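PDB 5G5G: putative xanthine dehydrogenase YAGS fad-binding subunit from Escherichia coli, which probably oxidises aldehydes in the periplasm as part of a three-chain enzyme, the chain described here holding the molybdenum and its pterin cytosine dinucleotide. Local coordinates for residues 20-26 and 473-478; 428-434 and 591-597; 457-463 and 490-496; 636-641 and 717-721. One frame throughout, in Å; residues are numbered along the deposited sequence.

Contact 1: residues 20-26 and 473-478; sequences RPHDRID and YTILAQ
Thr474 meets the loop 20-26 with every atom of its short side chain. Its CB faces Ile25 N from a little beyond bonding range. The methyl branch, CG2, anti to the backbone N, lies 3.7 Å from Asp23 O. The hydroxyl branch lies beside the residue's own backbone N (chi1 -51°), which puts OG1 3.0 Å from Ile25 N; that N-H bonds to it at 161°, nearly straight. Arg24 CA also lies close to the same oxygen, at 3.2 Å. A water bonded to OG1 is also bonded to Asp26 OD1, so one hydroxyl ties two loop residues to helix 472-484. Threonine suits the place by offering a polar and an apolar branch.

Beside it Ile25 makes the apolar part of the contact: its CG1 crosses Tyr473 CB at 3.7 Å, and its CD1 reaches on to Ala477 CB at 3.9 Å, the small alanine letting the isoleucine tip come close to the helix. At the other end Gln478 NE2 makes a weak bond to Arg20 O (3.2 Å, 124°), while Val17 O takes the same amide nitrogen. Asp26 OD2 has Lys30 as its salt-bridge partner, and Arg24 turns its guanidinium away to Gly469 O and an acidic side chain of the chain of another protein. Ile475, facing elsewhere on this helix, belongs to the pterin cytosine dinucleotide pocket. The chemistry implies that a loop without regular structure can be held to a helix by a side-chain hydroxyl that receives its backbone N-H, with apolar packing beside it.

Contact 2: residues 428-434 and 591-597; sequences EWLVGHG and VEVGVHS
The indole of Trp429 takes His596 over one face, the imidazole turning its edge toward the indole face in a T-shaped (edge-to-face) stack with centroids 4.9 Å apart and planes at 80°. Trp429 and His596 form a non-hydrogen-bonded pair of an antiparallel ladder, here between strands 429-441 and 584-596 of a mixed sheet. His596 CD2 stands above the rim of the indole and CB above its six-membered ring, a CH-pi contact. At the indole's edge, near its plane, lie Val595 N and the backbone of Gly594, whose lack of a side chain lets the ring settle close. The imidazole in turn has Glu428 O over one face.

Leu430 with Val595, Gly432 with Val593 and Gly434 with Val591 are the hydrogen-bonded pairs, each joined by two backbone bonds of ordinary length. Their valines, on the face away from Trp429, pack on helix 698-710; beta-branched residues suit extended strands, and Gly432 and Gly434 add no side chain to that face. On the other face His433 and Glu592 lie side by side, and His433 NE2 donates to Glu592 OE1 at 3.0 Å, meeting it from above the carboxylate plane (41° out of it). Arg605 and Arg606 bridge to the same carboxylate, which probably keeps it charged.

Where the ladder ends, a water joins Glu428 OE2 to Ser597 OG; OE2 also bonds a polar side chain of the chain of another protein. Glu428 O is gripped twice by a single residue, accepting from Ser597 N at 3.0 Å and from Ser597 OG at 2.9 Å.

Contact 3: residues 457-463 and 490-496; sequences GTVTVET and QVAVHLG
Thr460 and His494 are brought together by their first torsions: the threonine methyl CG2 is swung opposite the backbone N, while the imidazole of His494 is held beside its own N (chi1 -54°). The methyl therefore arrives at the ring's edge, near its plane, 3.5 Å from His494 CD2. Ala492 is the direct partner of Thr460, so His494, two residues on along the same strand, reaches the threonine diagonally. A water in the ring plane bonds His494 NE2 at 3.0 Å and gives a weak bond to Thr460 OG1, whose stronger partner is Glu454. Glu462, paired with His494, sends its carboxylate to Arg450 and His452 instead.

On the opposite face Val459, Val461, Val491 and Val493 all keep CG1 roughly trans to N, a usual state for valine in a strand. Val461 CG2 lies 4.1 Å from Val491 CG1. Further along, the methyl of Thr463 and the tip of Leu495 run side by side, CG2 to CD2 3.5 Å, while Thr463 OG1 bonds Gly448 O.

The backbones alternate donor and acceptor in parallel register: Val459 N donates to Gln490 O, Ala492 N to Val459 O at 2.8 Å, and the series continues to Thr463 N and His494 O. Helix 472-484 packs on the valine face and links the two strands in sequence, so this is a beta-alpha-beta crossover, with strand 491-494 at the sheet's margin within the chain.

Contact 4: residues 636-641 and 717-721; sequences AALMEE and YPITL
Pro718 wedges its ring against the backbone where helix 619-638 ends. Its CB touches Met639 N at 3.5 Å, CG lies 3.6 Å from Glu640 O, and CD meets Glu641 OE1 at 3.4 Å, the glutamate chain crossing the ring at about a right angle. Glu641 OE1 also bonds a glycerol, probably from the crystallisation liquor. A compact, rigid ring packs closely on a surface of peptide groups, with no flexible chain to order. Next to it Ile719 N donates to Ala637 O at 2.8 Å, with an N-H...O angle of 179°. That carbonyl belongs to the last turn of the helix, so a backbone N-H from the loop serves it.

The following carbonyl is served by water: Leu638 O and Ile719 O each accept from one water, at 2.8 and 2.7 Å. Thr720 lays its methyl CG2 3.4 Å from Leu638 O, its hydroxyl being turned to Asp722.

A second layer sets these groups. The peptide bond before Pro718 is cis, bending the chain sharply between Tyr717 and the proline. Tyr717 brings a ring edge toward Ala637 O and bonds Met359 O with its hydroxyl.

Outward, helix 698-710 packs on Ala636 and Ala637, small enough for close approach, and on Tyr717 and Ile719, which fill the interface with larger side chains. Helix 354-372 meets Ala636 and Tyr717, and strand 602-612 lies against Leu638, so the helix end and the loop are enclosed together.

Overall arrangement
Contacts 1 and 3 are neighbours, their centres about 12 Å apart, and share one beta-alpha-beta unit: helix 472-484, which contact 1 ties to the N-terminal loop, joins the strands of contact 3. Tyr473 and Ala477 pack on Val493, and Tyr473 and Leu476 on Leu495. Contacts 2 and 4 lie together elsewhere, centres about 15 Å apart, both packed against helix 698-710 and strand 602-612. Contacts 1, 2 and 4 are buried; contact 3 is partly buried, with His494 exposed. The strand pairs, antiparallel in 2 and parallel in 3, rely on backbone ladders, whereas contacts 1 and 4 fasten loops to helices through few bonds and fitted side chains.

Contact 1: residues 20-26 and 473-478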
# COMPACT_ATOMS: atom_id res chain seq x y z
N ARG C 20 -13.91 -0.14 26.19
CA ARG C 20 -14.67 1.02 25.78
C ARG C 20 -14.00 1.64 24.57
O ARG C 20 -12.78 1.57 24.43
CB ARG C 20 -14.81 1.96 26.92
CG ARG C 20 -15.80 1.30 27.92
CD ARG C 20 -16.26 2.15 28.97
NE ARG C 20 -16.95 1.38 30.03
CZ ARG C 20 -18.26 1.42 30.27
NH1 ARG C 20 -19.05 2.15 29.49
NH2 ARG C 20 -18.78 0.78 31.31
N PRO C 21 -14.79 2.19 23.65
CA PRO C 21 -14.25 2.66 22.36
C PRO C 21 -13.63 4.06 22.44
O PRO C 21 -14.01 5.03 21.74
CB PRO C 21 -15.49 2.64 21.45
CG PRO C 21 -16.61 2.92 22.40
CD PRO C 21 -16.24 2.19 23.65
N HIS C 22 -12.60 4.17 23.25
CA HIS C 22 -11.93 5.45 23.42
C HIS C 22 -11.18 5.92 22.16
O HIS C 22 -10.62 5.10 21.43
CB HIS C 22 -10.96 5.32 24.58
CG HIS C 22 -11.65 5.47 25.90
ND1 HIS C 22 -12.14 6.68 26.34
CD2 HIS C 22 -11.97 4.56 26.85
CE1 HIS C 22 -12.70 6.53 27.53
NE2 HIS C 22 -12.62 5.24 27.85
N ASP C 23 -11.16 7.23 21.95
CA ASP C 23 -10.32 7.82 20.90
C ASP C 23 -8.86 7.45 21.14
O ASP C 23 -8.39 7.40 22.28
CB ASP C 23 -10.39 9.34 20.94
CG ASP C 23 -11.74 9.92 20.60
OD1 ASP C 23 -12.64 9.21 20.17
OD2 ASP C 23 -11.90 11.15 20.88
N ARG C 24 -8.09 7.27 20.07
CA ARG C 24 -6.66 7.06 20.19
C ARG C 24 -5.96 8.22 20.84
O ARG C 24 -6.18 9.40 20.48
CB ARG C 24 -6.04 6.98 18.80
CG ARG C 24 -6.22 5.71 18.24
CD ARG C 24 -5.59 5.71 16.85
NE ARG C 24 -6.34 4.70 16.15
CZ ARG C 24 -5.90 3.52 15.75
NH1 ARG C 24 -4.69 3.12 15.99
NH2 ARG C 24 -6.74 2.71 15.16
N ILE C 25 -5.10 7.92 21.82
CA ILE C 25 -4.43 8.96 22.58
C ILE C 25 -3.29 9.60 21.77
O ILE C 25 -2.89 10.73 22.09
CB ILE C 25 -3.95 8.53 23.98
CG1 ILE C 25 -2.89 7.47 23.92
CG2 ILE C 25 -5.17 8.00 24.77
CD1 ILE C 25 -2.17 7.27 25.24
N ASP C 26 -2.87 8.93 20.73
CA ASP C 26 -1.92 9.51 19.76
C ASP C 26 -2.62 10.31 18.65
O ASP C 26 -1.93 10.77 17.73
CB ASP C 26 -0.94 8.45 19.19
CG ASP C 26 -1.61 7.18 18.64
OD1 ASP C 26 -2.78 6.90 19.07
OD2 ASP C 26 -0.96 6.41 17.90
N TYR C 473 -0.72 2.39 22.22
CA TYR C 473 -0.70 3.55 23.16
C TYR C 473 -2.00 3.57 23.97
O TYR C 473 -1.98 3.71 25.19
CB TYR C 473 -0.57 4.91 22.48
CG TYR C 473 0.85 5.27 22.06
CD1 TYR C 473 1.79 5.74 23.01
CD2 TYR C 473 1.25 5.23 20.70
CE1 TYR C 473 3.06 6.12 22.64
CE2 TYR C 473 2.54 5.59 20.34
CZ TYR C 473 3.44 6.04 21.31
OH TYR C 473 4.76 6.39 20.96
N THR C 474 -3.13 3.50 23.25
CA THR C 474 -4.43 3.65 23.84
C THR C 474 -4.84 2.49 24.76
O THR C 474 -5.24 2.71 25.89
CB THR C 474 -5.45 3.89 22.74
OG1 THR C 474 -4.94 4.95 21.95
CG2 THR C 474 -6.77 4.24 23.30
N ILE C 475 -4.70 1.27 24.31
CA ILE C 475 -5.04 0.14 25.14
C ILE C 475 -4.16 -0.05 26.37
O ILE C 475 -4.64 -0.50 27.42
CB ILE C 475 -5.19 -1.17 24.35
CG1 ILE C 475 -3.88 -1.57 23.63
CG2 ILE C 475 -6.39 -1.01 23.42
CD1 ILE C 475 -3.81 -3.05 23.21
N LEU C 476 -2.88 0.34 26.28
CA LEU C 476 -2.03 0.33 27.46
C LEU C 476 -2.47 1.42 28.44
O LEU C 476 -2.52 1.16 29.65
CB LEU C 476 -0.56 0.52 27.08
CG LEU C 476 -0.01 -0.69 26.28
CD1 LEU C 476 1.28 -0.36 25.54
CD2 LEU C 476 0.29 -1.87 27.19
N ALA C 477 -2.87 2.61 27.94
CA ALA C 477 -3.44 3.65 28.82
C ALA C 477 -4.74 3.17 29.49
O ALA C 477 -4.94 3.32 30.71
CB ALA C 477 -3.67 4.94 28.04
N GLN C 478 -5.58 2.51 28.72
CA GLN C 478 -6.84 2.00 29.27
C GLN C 478 -6.63 0.99 30.39
O GLN C 478 -7.37 1.00 31.43
CB GLN C 478 -7.71 1.42 28.19
CG GLN C 478 -8.23 2.44 27.16
CD GLN C 478 -8.89 1.75 25.95
OE1 GLN C 478 -8.32 1.64 24.86
NE2 GLN C 478 -10.11 1.26 26.16
O HOH W 1 -3.06 4.35 20.03

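Contact 2: residues 428-434 and 591-597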
# COMPACT_ATOMS: atom_id res chain seq x y z
N GLU C 428 -25.89 -3.70 -15.28
CA GLU C 428 -24.92 -4.48 -16.05
C GLU C 428 -24.04 -5.36 -15.11
O GLU C 428 -23.24 -6.13 -15.60
CB GLU C 428 -24.01 -3.57 -16.92
CG GLU C 428 -23.92 -4.04 -18.39
CD GLU C 428 -23.11 -3.13 -19.36
OE1 GLU C 428 -22.82 -1.95 -19.05
OE2 GLU C 428 -22.77 -3.62 -20.46
N TRP C 429 -24.23 -5.27 -13.79
CA TRP C 429 -23.40 -6.00 -12.82
C TRP C 429 -24.05 -7.35 -12.46
O TRP C 429 -25.26 -7.40 -12.18
CB TRP C 429 -23.23 -5.19 -11.54
CG TRP C 429 -22.53 -3.91 -11.82
CD1 TRP C 429 -23.10 -2.70 -12.20
CD2 TRP C 429 -21.12 -3.72 -11.83
NE1 TRP C 429 -22.11 -1.76 -12.40
CE2 TRP C 429 -20.89 -2.35 -12.19
CE3 TRP C 429 -20.03 -4.55 -11.56
CZ2 TRP C 429 -19.60 -1.82 -12.31
CZ3 TRP C 429 -18.77 -4.03 -11.68
CH2 TRP C 429 -18.55 -2.67 -12.03
N LEU C 430 -23.25 -8.43 -12.51
CA LEU C 430 -23.61 -9.72 -11.91
C LEU C 430 -23.28 -9.62 -10.43
O LEU C 430 -22.16 -9.24 -10.07
CB LEU C 430 -22.84 -10.87 -12.53
CG LEU C 430 -23.16 -11.17 -13.99
CD1 LEU C 430 -21.98 -11.79 -14.74
CD2 LEU C 430 -24.39 -12.07 -14.06
N VAL C 431 -24.26 -9.92 -9.58
CA VAL C 431 -24.07 -9.87 -8.13
C VAL C 431 -23.94 -11.25 -7.54
O VAL C 431 -24.67 -12.20 -7.92
CB VAL C 431 -25.26 -9.17 -7.48
CG1 VAL C 431 -25.08 -9.12 -5.99
CG2 VAL C 431 -25.38 -7.75 -8.06
N GLY C 432 -23.01 -11.37 -6.60
CA GLY C 432 -22.78 -12.63 -5.91
C GLY C 432 -22.48 -12.43 -4.44
O GLY C 432 -22.00 -11.36 -4.03
N HIS C 433 -22.77 -13.48 -3.67
CA HIS C 433 -22.57 -13.55 -2.25
C HIS C 433 -21.67 -14.73 -1.94
O HIS C 433 -21.85 -15.81 -2.53
CB HIS C 433 -23.92 -13.70 -1.52
CG HIS C 433 -24.88 -12.59 -1.82
ND1 HIS C 433 -25.79 -12.66 -2.86
CD2 HIS C 433 -24.99 -11.34 -1.30
CE1 HIS C 433 -26.48 -11.54 -2.90
NE2 HIS C 433 -25.98 -10.70 -2.01
N GLY C 434 -20.69 -14.51 -1.08
CA GLY C 434 -19.73 -15.54 -0.66
C GLY C 434 -19.44 -15.49 0.82
O GLY C 434 -19.57 -14.45 1.47
N VAL C 591 -19.31 -11.58 2.02
CA VAL C 591 -19.05 -10.56 1.01
C VAL C 591 -20.07 -10.60 -0.11
O VAL C 591 -20.49 -11.68 -0.55
CB VAL C 591 -17.65 -10.79 0.35
CG1 VAL C 591 -17.45 -9.82 -0.80
CG2 VAL C 591 -16.56 -10.69 1.39
N GLU C 592 -20.47 -9.41 -0.56
CA GLU C 592 -21.24 -9.27 -1.77
C GLU C 592 -20.38 -8.56 -2.80
O GLU C 592 -19.75 -7.51 -2.47
CB GLU C 592 -22.56 -8.50 -1.49
CG GLU C 592 -23.42 -8.24 -2.72
CD GLU C 592 -24.64 -7.38 -2.40
OE1 GLU C 592 -25.47 -7.77 -1.58
OE2 GLU C 592 -24.79 -6.32 -3.01
N VAL C 593 -20.27 -9.13 -4.01
CA VAL C 593 -19.48 -8.51 -5.06
C VAL C 593 -20.32 -8.24 -6.28
O VAL C 593 -21.38 -8.88 -6.48
CB VAL C 593 -18.32 -9.38 -5.57
CG1 VAL C 593 -17.39 -9.61 -4.44
CG2 VAL C 593 -18.83 -10.70 -6.16
N GLY C 594 -19.83 -7.33 -7.12
CA GLY C 594 -20.41 -7.15 -8.43
C GLY C 594 -19.32 -7.49 -9.44
O GLY C 594 -18.15 -7.16 -9.23
N VAL C 595 -19.71 -8.16 -10.52
CA VAL C 595 -18.78 -8.46 -11.61
C VAL C 595 -19.42 -7.87 -12.87
O VAL C 595 -20.57 -8.18 -13.21
CB VAL C 595 -18.49 -9.95 -11.78
CG1 VAL C 595 -17.57 -10.20 -13.00
CG2 VAL C 595 -17.87 -10.55 -10.50
N HIS C 596 -18.68 -7.00 -13.53
CA HIS C 596 -19.26 -6.37 -14.71
C HIS C 596 -19.48 -7.40 -15.81
O HIS C 596 -18.55 -8.13 -16.23
CB HIS C 596 -18.41 -5.18 -15.19
CG HIS C 596 -19.17 -4.25 -16.08
ND1 HIS C 596 -19.43 -4.55 -17.39
CD2 HIS C 596 -19.74 -3.05 -15.84
CE1 HIS C 596 -20.15 -3.58 -17.93
NE2 HIS C 596 -20.34 -2.65 -17.01
N SER C 597 -20.71 -7.51 -16.29
CA SER C 597 -21.06 -8.59 -17.21
C SER C 597 -20.35 -8.46 -18.54
O SER C 597 -20.21 -9.47 -19.26
CB SER C 597 -22.56 -8.73 -17.43
OG SER C 597 -23.07 -7.59 -18.10
O HOH W 2 -23.21 -6.39 -20.54
O HOH W 3 -22.38 -0.52 -16.91

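Contact 3: residues 457-463 and 490-496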
# COMPACT_ATOMS: atom_id res chain seq x y z
N GLY C 457 -0.81 12.72 40.99
CA GLY C 457 -1.93 11.80 40.76
C GLY C 457 -1.99 11.16 39.37
O GLY C 457 -2.82 10.28 39.13
N THR C 458 -1.13 11.60 38.44
CA THR C 458 -1.11 11.02 37.10
C THR C 458 -0.27 9.73 37.10
O THR C 458 0.50 9.47 38.04
CB THR C 458 -0.50 11.97 36.07
OG1 THR C 458 0.86 12.23 36.42
CG2 THR C 458 -1.30 13.30 36.00
N VAL C 459 -0.43 8.93 36.05
CA VAL C 459 0.18 7.61 35.97
C VAL C 459 1.06 7.63 34.71
O VAL C 459 0.68 8.23 33.68
CB VAL C 459 -0.88 6.51 35.92
CG1 VAL C 459 -0.26 5.16 35.55
CG2 VAL C 459 -1.62 6.43 37.24
N THR C 460 2.27 7.06 34.80
CA THR C 460 3.17 6.98 33.65
C THR C 460 3.46 5.50 33.33
O THR C 460 3.89 4.78 34.21
CB THR C 460 4.49 7.72 33.92
OG1 THR C 460 4.19 9.08 34.31
CG2 THR C 460 5.37 7.71 32.70
N VAL C 461 3.23 5.08 32.12
CA VAL C 461 3.52 3.72 31.68
C VAL C 461 4.72 3.78 30.73
O VAL C 461 4.69 4.59 29.81
CB VAL C 461 2.35 3.09 30.94
CG1 VAL C 461 2.72 1.74 30.35
CG2 VAL C 461 1.14 2.97 31.88
N GLU C 462 5.74 2.96 30.99
CA GLU C 462 6.87 2.81 30.06
C GLU C 462 7.03 1.34 29.67
O GLU C 462 7.15 0.49 30.54
CB GLU C 462 8.16 3.26 30.69
CG GLU C 462 8.15 4.75 31.09
CD GLU C 462 9.20 5.15 32.10
OE1 GLU C 462 9.56 4.35 33.00
OE2 GLU C 462 9.61 6.31 32.04
N THR C 463 7.10 1.09 28.38
CA THR C 463 7.43 -0.25 27.88
C THR C 463 7.98 -0.13 26.45
O THR C 463 7.62 0.80 25.73
CB THR C 463 6.21 -1.18 27.97
OG1 THR C 463 6.53 -2.46 27.45
CG2 THR C 463 4.98 -0.57 27.24
N GLN C 490 -5.46 10.90 32.45
CA GLN C 490 -4.37 11.09 33.41
C GLN C 490 -3.24 10.07 33.28
O GLN C 490 -2.34 9.99 34.15
CB GLN C 490 -4.97 11.08 34.83
CG GLN C 490 -5.59 12.42 35.21
CD GLN C 490 -5.88 12.56 36.70
OE1 GLN C 490 -5.11 12.09 37.57
NE2 GLN C 490 -6.99 13.21 37.02
N VAL C 491 -3.25 9.28 32.22
CA VAL C 491 -2.23 8.28 32.02
C VAL C 491 -1.36 8.69 30.84
O VAL C 491 -1.88 8.99 29.75
CB VAL C 491 -2.84 6.89 31.74
CG1 VAL C 491 -1.77 5.84 31.60
CG2 VAL C 491 -3.83 6.51 32.87
N ALA C 492 -0.06 8.71 31.04
CA ALA C 492 0.87 8.97 29.95
C ALA C 492 1.48 7.64 29.61
O ALA C 492 1.74 6.87 30.50
CB ALA C 492 1.98 9.94 30.38
N VAL C 493 1.71 7.38 28.34
CA VAL C 493 2.31 6.13 27.88
C VAL C 493 3.47 6.45 26.92
O VAL C 493 3.27 7.15 25.93
CB VAL C 493 1.27 5.28 27.14
CG1 VAL C 493 1.89 3.98 26.62
CG2 VAL C 493 0.04 5.02 28.00
N HIS C 494 4.63 5.92 27.27
CA HIS C 494 5.86 6.08 26.51
C HIS C 494 6.24 4.70 25.98
O HIS C 494 6.40 3.76 26.76
CB HIS C 494 6.93 6.65 27.39
CG HIS C 494 6.50 7.92 28.06
ND1 HIS C 494 6.07 9.02 27.34
CD2 HIS C 494 6.38 8.26 29.36
CE1 HIS C 494 5.72 9.99 28.18
NE2 HIS C 494 5.90 9.55 29.41
N LEU C 495 6.40 4.63 24.67
CA LEU C 495 6.62 3.37 23.93
C LEU C 495 7.85 3.38 23.06
O LEU C 495 8.44 4.44 22.78
CB LEU C 495 5.42 3.09 23.01
CG LEU C 495 4.09 2.84 23.67
CD1 LEU C 495 3.05 2.39 22.66
CD2 LEU C 495 4.20 1.81 24.74
N GLY C 496 8.22 2.17 22.62
CA GLY C 496 9.14 1.99 21.52
C GLY C 496 10.54 2.50 21.76
O GLY C 496 11.12 3.13 20.90
O HOH W 4 5.26 11.13 31.83

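Contact 4: residues 636-641 and 717-721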
# COMPACT_ATOMS: atom_id res chain seq x y z
N ALA C 636 -5.46 -8.63 -1.85
CA ALA C 636 -5.01 -9.96 -2.10
C ALA C 636 -5.92 -10.71 -3.03
O ALA C 636 -5.44 -11.48 -3.88
CB ALA C 636 -4.81 -10.73 -0.79
N ALA C 637 -7.22 -10.48 -2.91
CA ALA C 637 -8.17 -11.21 -3.71
C ALA C 637 -8.21 -10.71 -5.17
O ALA C 637 -8.44 -11.53 -6.08
CB ALA C 637 -9.58 -11.17 -3.12
N LEU C 638 -8.09 -9.38 -5.36
CA LEU C 638 -8.48 -8.75 -6.59
C LEU C 638 -7.45 -8.05 -7.42
O LEU C 638 -7.69 -7.79 -8.60
CB LEU C 638 -9.63 -7.79 -6.34
CG LEU C 638 -10.88 -8.43 -5.79
CD1 LEU C 638 -12.00 -7.45 -5.58
CD2 LEU C 638 -11.41 -9.54 -6.69
N MET C 639 -6.32 -7.72 -6.82
CA MET C 639 -5.36 -6.84 -7.53
C MET C 639 -3.89 -7.01 -7.20
O MET C 639 -3.06 -6.70 -8.06
CB MET C 639 -5.79 -5.37 -7.34
CG MET C 639 -5.83 -4.94 -5.89
SD MET C 639 -6.43 -3.24 -5.62
CE MET C 639 -8.19 -3.44 -5.73
N GLU C 640 -3.53 -7.50 -6.02
CA GLU C 640 -2.12 -7.54 -5.58
C GLU C 640 -1.35 -8.72 -6.14
O GLU C 640 -1.76 -9.90 -6.02
CB GLU C 640 -2.07 -7.60 -4.07
CG GLU C 640 -2.39 -6.32 -3.41
CD GLU C 640 -2.28 -6.31 -1.89
OE1 GLU C 640 -1.27 -6.82 -1.32
OE2 GLU C 640 -3.17 -5.71 -1.25
N GLU C 641 -0.26 -8.44 -6.82
CA GLU C 641 0.66 -9.48 -7.24
C GLU C 641 2.02 -8.85 -7.57
O GLU C 641 2.08 -7.92 -8.37
CB GLU C 641 0.13 -10.21 -8.47
CG GLU C 641 1.17 -11.04 -9.20
CD GLU C 641 0.59 -12.01 -10.23
OE1 GLU C 641 -0.61 -11.90 -10.59
OE2 GLU C 641 1.37 -12.89 -10.68
N TYR C 717 -4.85 -16.72 -7.65
CA TYR C 717 -5.09 -15.33 -7.26
C TYR C 717 -4.02 -14.41 -7.88
O TYR C 717 -2.93 -14.89 -8.18
CB TYR C 717 -4.99 -15.21 -5.77
CG TYR C 717 -6.11 -15.78 -4.96
CD1 TYR C 717 -6.08 -17.12 -4.49
CD2 TYR C 717 -7.15 -14.99 -4.57
CE1 TYR C 717 -7.10 -17.63 -3.67
CE2 TYR C 717 -8.13 -15.45 -3.71
CZ TYR C 717 -8.11 -16.76 -3.26
OH TYR C 717 -9.10 -17.14 -2.40
N PRO C 718 -4.30 -13.11 -8.05
CA PRO C 718 -5.59 -12.46 -7.79
C PRO C 718 -6.59 -12.72 -8.91
O PRO C 718 -6.21 -13.09 -10.05
CB PRO C 718 -5.21 -10.96 -7.74
CG PRO C 718 -4.02 -10.86 -8.66
CD PRO C 718 -3.28 -12.14 -8.57
N ILE C 719 -7.86 -12.50 -8.59
CA ILE C 719 -8.94 -12.77 -9.51
C ILE C 719 -9.26 -11.50 -10.30
O ILE C 719 -10.14 -10.71 -9.95
CB ILE C 719 -10.15 -13.34 -8.77
CG1 ILE C 719 -9.75 -14.60 -7.98
CG2 ILE C 719 -11.23 -13.72 -9.77
CD1 ILE C 719 -10.82 -15.11 -7.04
N THR C 720 -8.53 -11.36 -11.40
CA THR C 720 -8.63 -10.25 -12.28
C THR C 720 -9.48 -10.58 -13.47
O THR C 720 -9.82 -11.76 -13.76
CB THR C 720 -7.21 -9.79 -12.67
OG1 THR C 720 -6.49 -10.89 -13.25
CG2 THR C 720 -6.52 -9.22 -11.50
N LEU C 721 -9.93 -9.55 -14.18
CA LEU C 721 -10.96 -9.74 -15.18
C LEU C 721 -10.53 -10.66 -16.34
O LEU C 721 -11.34 -11.37 -16.96
CB LEU C 721 -11.41 -8.38 -15.74
CG LEU C 721 -10.39 -7.57 -16.56
CD1 LEU C 721 -10.30 -7.93 -18.03
CD2 LEU C 721 -10.70 -6.06 -16.42
O HOH W 5 -10.22 -8.03 -9.81